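Local coordinates for protein transcriptional regulator (Streptococcus thermophilus LMD-9, PDB 5JUF) that probably acts as a quorum-sensing transcriptional activator of competence, binding DNA through a helix-turn-helix and a signalling peptide through a tetratricopeptide domain, at residues Asp28-Thr33 with Val152-Lys157; Leu123-Asn128 with Ile166-Phe171. All coordinates share one frame; numbering follows the deposited sequence.

Contact 1: Asp28-Thr33 with Val152-Lys157; sequences DGAELT and VKRKRK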
# COMPACT_ATOMS: atom_id res chain seq x y z
N ASP A 28 12.87 14.47 -14.38
CA ASP A 28 11.51 14.85 -13.99
C ASP A 28 11.07 14.26 -12.65
O ASP A 28 9.89 14.37 -12.29
CB ASP A 28 10.51 14.47 -15.09
CG ASP A 28 10.41 12.96 -15.29
OD1 ASP A 28 11.23 12.21 -14.71
OD2 ASP A 28 9.50 12.54 -16.04
N GLY A 29 11.99 13.65 -11.90
CA GLY A 29 11.66 13.05 -10.62
C GLY A 29 10.88 11.75 -10.68
O GLY A 29 10.49 11.24 -9.62
N ALA A 30 10.63 11.20 -11.88
CA ALA A 30 9.85 9.96 -12.00
C ALA A 30 10.54 8.78 -11.30
O ALA A 30 9.87 7.87 -10.79
CB ALA A 30 9.63 9.61 -13.47
N GLU A 31 11.87 8.75 -11.33
CA GLU A 31 12.64 7.67 -10.75
C GLU A 31 13.41 8.07 -9.51
O GLU A 31 13.68 7.21 -8.67
CB GLU A 31 13.62 7.12 -11.80
CG GLU A 31 12.91 6.42 -12.95
CD GLU A 31 13.84 5.54 -13.74
OE1 GLU A 31 14.03 5.82 -14.93
OE2 GLU A 31 14.40 4.59 -13.17
N LEU A 32 13.72 9.36 -9.35
CA LEU A 32 14.48 9.83 -8.20
C LEU A 32 14.16 11.31 -8.02
O LEU A 32 14.31 12.09 -8.96
CB LEU A 32 15.98 9.62 -8.42
CG LEU A 32 16.87 10.10 -7.27
CD1 LEU A 32 16.72 9.20 -6.06
CD2 LEU A 32 18.34 10.18 -7.70
N THR A 33 13.70 11.69 -6.82
CA THR A 33 13.44 13.10 -6.57
C THR A 33 14.65 13.75 -5.90
O THR A 33 15.53 13.07 -5.36
CB THR A 33 12.21 13.30 -5.68
OG1 THR A 33 12.53 12.96 -4.33
CG2 THR A 33 11.03 12.44 -6.17
N VAL A 152 4.37 7.35 -7.71
CA VAL A 152 3.38 6.30 -7.97
C VAL A 152 2.22 6.84 -8.80
O VAL A 152 1.68 6.14 -9.66
CB VAL A 152 2.88 5.71 -6.64
CG1 VAL A 152 1.68 4.79 -6.87
CG2 VAL A 152 3.98 4.94 -5.97
N LYS A 153 1.81 8.09 -8.55
CA LYS A 153 0.64 8.61 -9.24
C LYS A 153 0.86 8.78 -10.74
O LYS A 153 -0.11 8.93 -11.49
CB LYS A 153 0.19 9.94 -8.61
CG LYS A 153 0.93 11.14 -9.14
CD LYS A 153 0.31 12.44 -8.63
CE LYS A 153 0.32 12.48 -7.12
NZ LYS A 153 -0.14 13.80 -6.59
N ARG A 154 2.11 8.72 -11.20
CA ARG A 154 2.41 8.74 -12.63
C ARG A 154 2.46 7.35 -13.26
O ARG A 154 2.45 7.24 -14.49
CB ARG A 154 3.76 9.44 -12.89
CG ARG A 154 3.92 10.80 -12.25
CD ARG A 154 5.25 11.43 -12.67
NE ARG A 154 5.90 12.21 -11.61
CZ ARG A 154 6.96 12.99 -11.81
NH1 ARG A 154 7.51 13.67 -10.80
NH2 ARG A 154 7.48 13.09 -13.03
N LYS A 155 2.50 6.29 -12.45
CA LYS A 155 2.63 4.92 -12.94
C LYS A 155 1.29 4.33 -13.35
O LYS A 155 0.23 4.73 -12.86
CB LYS A 155 3.26 4.03 -11.85
CG LYS A 155 4.68 4.49 -11.42
CD LYS A 155 5.29 3.58 -10.34
CE LYS A 155 5.67 2.21 -10.90
NZ LYS A 155 6.48 1.38 -9.95
N ARG A 156 1.35 3.33 -14.24
CA ARG A 156 0.18 2.53 -14.61
C ARG A 156 0.28 1.08 -14.16
O ARG A 156 -0.76 0.42 -14.07
CB ARG A 156 -0.05 2.59 -16.13
CG ARG A 156 -0.52 3.97 -16.54
CD ARG A 156 -0.37 4.26 -18.02
NE ARG A 156 -0.17 5.70 -18.18
CZ ARG A 156 -1.15 6.57 -18.38
NH1 ARG A 156 -2.41 6.15 -18.47
NH2 ARG A 156 -0.88 7.86 -18.49
N LYS A 157 1.48 0.59 -13.87
CA LYS A 157 1.69 -0.75 -13.33
C LYS A 157 2.23 -0.61 -11.91
O LYS A 157 3.27 0.03 -11.72
CB LYS A 157 2.67 -1.55 -14.19
CG LYS A 157 2.57 -1.30 -15.68
CD LYS A 157 1.19 -1.66 -16.23
CE LYS A 157 1.07 -1.27 -17.70
NZ LYS A 157 -0.35 -1.30 -18.16
O HOH W 1 8.24 12.98 -8.23
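With CG beside its backbone N (chi1 -51°) and a single bend along the chain at chi3 (-144°), Arg154 stretches across to the backbone of Asp28. The loop 152-157, which follows helix 139-152, belongs to the tetratricopeptide (TPR) region, and the loop 28-33 leads into helix 34-41 of the helix-turn-helix, so this arginine ties the two regions together. In the apo form such a tie is consistent with the DNA-binding part being held against the TPR part. The grip is end-on and forked: Arg154 NH1 (2.9 Å) and NH2 (2.8 Å) both donate to Asp28 O, which sits at the edge of the guanidinium, near its plane. NH1 approaches in the carbonyl plane, whereas NH2 comes from above it, and both bonds are bent. Asp28's carboxylate is folded back on its own chain, where OD1 accepts from Ala30 N at 3.1 Å in an Asx turn. Asp28 OD2 makes a long salt bridge, 3.7 Å from Arg154 NH2, with the carboxylate and guanidinium planes 80° apart. Ala30 lies over one guanidinium face, its CA 4.1 Å above the plane and offset toward the rim. Arg154 NE donates to Glu150 O, which would help to hold the guanidinium's rotation. A water donates to Gly29 O at 3.2 Å and accepts a weak bond from Arg154 NH1.

Contact 2: Leu123-Asn128 with Ile166-Phe171; sequences LDILEN and IDYYFF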
# COMPACT_ATOMS: atom_id res chain seq x y z
N LEU A 123 6.87 -0.21 5.74
CA LEU A 123 6.63 -0.65 7.11
C LEU A 123 5.96 0.45 7.94
O LEU A 123 5.08 0.16 8.75
CB LEU A 123 7.94 -1.10 7.76
CG LEU A 123 8.64 -2.28 7.06
CD1 LEU A 123 10.00 -2.56 7.65
CD2 LEU A 123 7.76 -3.54 7.11
N ASP A 124 6.38 1.71 7.75
CA ASP A 124 5.78 2.84 8.47
C ASP A 124 4.31 3.00 8.11
O ASP A 124 3.48 3.34 8.96
CB ASP A 124 6.53 4.15 8.17
CG ASP A 124 7.89 4.24 8.89
OD1 ASP A 124 8.00 3.82 10.06
OD2 ASP A 124 8.85 4.74 8.29
N ILE A 125 3.98 2.80 6.83
CA ILE A 125 2.59 2.87 6.37
C ILE A 125 1.74 1.83 7.10
O ILE A 125 0.67 2.14 7.65
CB ILE A 125 2.53 2.66 4.85
CG1 ILE A 125 3.05 3.89 4.10
CG2 ILE A 125 1.10 2.31 4.40
CD1 ILE A 125 3.06 3.72 2.56
N LEU A 126 2.19 0.57 7.09
CA LEU A 126 1.45 -0.49 7.75
C LEU A 126 1.27 -0.20 9.24
O LEU A 126 0.18 -0.41 9.80
CB LEU A 126 2.18 -1.82 7.55
CG LEU A 126 2.24 -2.37 6.12
CD1 LEU A 126 3.27 -3.49 6.02
CD2 LEU A 126 0.87 -2.86 5.65
N GLU A 127 2.31 0.30 9.89
CA GLU A 127 2.19 0.62 11.31
C GLU A 127 1.18 1.74 11.54
O GLU A 127 0.36 1.66 12.46
CB GLU A 127 3.55 1.01 11.88
CG GLU A 127 3.49 1.41 13.33
CD GLU A 127 4.86 1.65 13.92
OE1 GLU A 127 5.61 2.46 13.34
OE2 GLU A 127 5.18 1.02 14.95
N ASN A 128 1.24 2.80 10.73
CA ASN A 128 0.36 3.94 10.95
C ASN A 128 -1.09 3.59 10.65
O ASN A 128 -2.00 3.97 11.40
CB ASN A 128 0.81 5.12 10.11
CG ASN A 128 1.99 5.86 10.72
OD1 ASN A 128 2.49 5.47 11.77
ND2 ASN A 128 2.46 6.90 10.04
N ILE A 166 -0.39 3.62 -2.26
CA ILE A 166 -1.76 3.98 -2.64
C ILE A 166 -2.72 3.79 -1.47
O ILE A 166 -3.65 4.58 -1.27
CB ILE A 166 -2.17 3.18 -3.89
CG1 ILE A 166 -1.48 3.76 -5.14
CG2 ILE A 166 -3.71 3.14 -4.07
CD1 ILE A 166 -1.66 2.90 -6.36
N ASP A 167 -2.52 2.72 -0.68
CA ASP A 167 -3.32 2.53 0.53
C ASP A 167 -3.13 3.69 1.50
O ASP A 167 -4.10 4.14 2.13
CB ASP A 167 -2.93 1.20 1.19
CG ASP A 167 -4.00 0.67 2.17
OD1 ASP A 167 -5.15 1.13 2.16
OD2 ASP A 167 -3.66 -0.24 2.95
N TYR A 168 -1.90 4.21 1.63
CA TYR A 168 -1.70 5.35 2.53
C TYR A 168 -2.37 6.61 1.99
O TYR A 168 -2.84 7.44 2.77
CB TYR A 168 -0.20 5.58 2.74
CG TYR A 168 0.15 6.31 4.02
CD1 TYR A 168 -0.35 5.89 5.24
CD2 TYR A 168 1.02 7.40 4.00
CE1 TYR A 168 -0.01 6.53 6.43
CE2 TYR A 168 1.37 8.06 5.20
CZ TYR A 168 0.85 7.62 6.40
OH TYR A 168 1.18 8.25 7.59
N TYR A 169 -2.42 6.76 0.66
CA TYR A 169 -3.20 7.83 0.04
C TYR A 169 -4.69 7.71 0.39
O TYR A 169 -5.32 8.69 0.81
CB TYR A 169 -2.99 7.80 -1.47
CG TYR A 169 -4.06 8.48 -2.32
CD1 TYR A 169 -4.32 9.84 -2.20
CD2 TYR A 169 -4.79 7.75 -3.25
CE1 TYR A 169 -5.29 10.46 -2.99
CE2 TYR A 169 -5.77 8.37 -4.04
CZ TYR A 169 -6.00 9.73 -3.90
OH TYR A 169 -6.95 10.34 -4.68
N PHE A 170 -5.26 6.51 0.28
CA PHE A 170 -6.65 6.33 0.70
C PHE A 170 -6.84 6.66 2.18
O PHE A 170 -7.87 7.23 2.57
CB PHE A 170 -7.12 4.90 0.41
CG PHE A 170 -7.16 4.55 -1.05
CD1 PHE A 170 -7.41 5.53 -2.00
CD2 PHE A 170 -6.95 3.25 -1.48
CE1 PHE A 170 -7.45 5.22 -3.35
CE2 PHE A 170 -6.99 2.94 -2.83
CZ PHE A 170 -7.24 3.92 -3.76
N PHE A 171 -5.84 6.32 3.01
CA PHE A 171 -5.85 6.69 4.43
C PHE A 171 -5.93 8.21 4.61
O PHE A 171 -6.61 8.69 5.52
CB PHE A 171 -4.59 6.10 5.08
CG PHE A 171 -4.54 6.19 6.60
CD1 PHE A 171 -5.41 5.44 7.39
CD2 PHE A 171 -3.56 6.95 7.23
CE1 PHE A 171 -5.33 5.49 8.78
CE2 PHE A 171 -3.46 7.00 8.62
CZ PHE A 171 -4.36 6.28 9.40
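Tyr168 projects from helix 160-173 toward helix 117-130, the near part of its side chain meeting Ile125 and the far part Asn128. CB of Tyr168 packs against both methyls of Ile125, 3.8 Å from CD1 and 3.9 Å from CG2. With CG anti to the backbone N (chi1 -157°), the ring is carried past this isoleucine so that CG1 of Ile125 lies over one face, offset toward the rim. That methylene makes a CH-pi contact 4.2 Å from the centroid of the Tyr168 ring and 25° off the ring normal. Farther along, CE1 of Tyr168 comes within 4.0 Å of Asn128 CB. The ring also takes part in edge-to-face pairs with Tyr145 and His172. Both helices belong to the all-helical TPR superhelix; the axes of segments 123-128 and 166-171 pass 10.1 Å apart and run in broadly the same direction, with Ile125 and Tyr168 nearest each other by CA. At the tip, Tyr168 OH accepts a nearly straight hydrogen bond (165°) from Asn128 ND2 at 3.1 Å, with the oxygen close to the plane of the amide, which is turned obliquely to the ring. This bond gives a partner to ND2 and to OH, both on buried side chains, and Ser138 OG adds a weak partner for ND2. One turn on from Tyr168, Phe171 also points at helix 117-130, bringing its CZ to 3.9 Å from Asn128 O.

The centres of contacts 1 and 2 lie 18 Å apart, and their segments alternate along the chain. Contact 1 is partly at the surface and contact 2 is buried; the centre of contact 1 lies about 15 Å, and that of contact 2 about 6 Å, from the centre of the chain. They meet where Val152, at the end of helix 139-152, packs on Ile166, with CG1 of each 3.7 Å apart. A salt bridge from Lys155 to Asp162 also ties the contact 1 loop to helix 160-173, so the helix that carries Tyr168 packs beside the loop that meets the helix-turn-helix region. A sulfate, probably from the crystallisation liquor, lies about 6 Å from the Asn128 side chain.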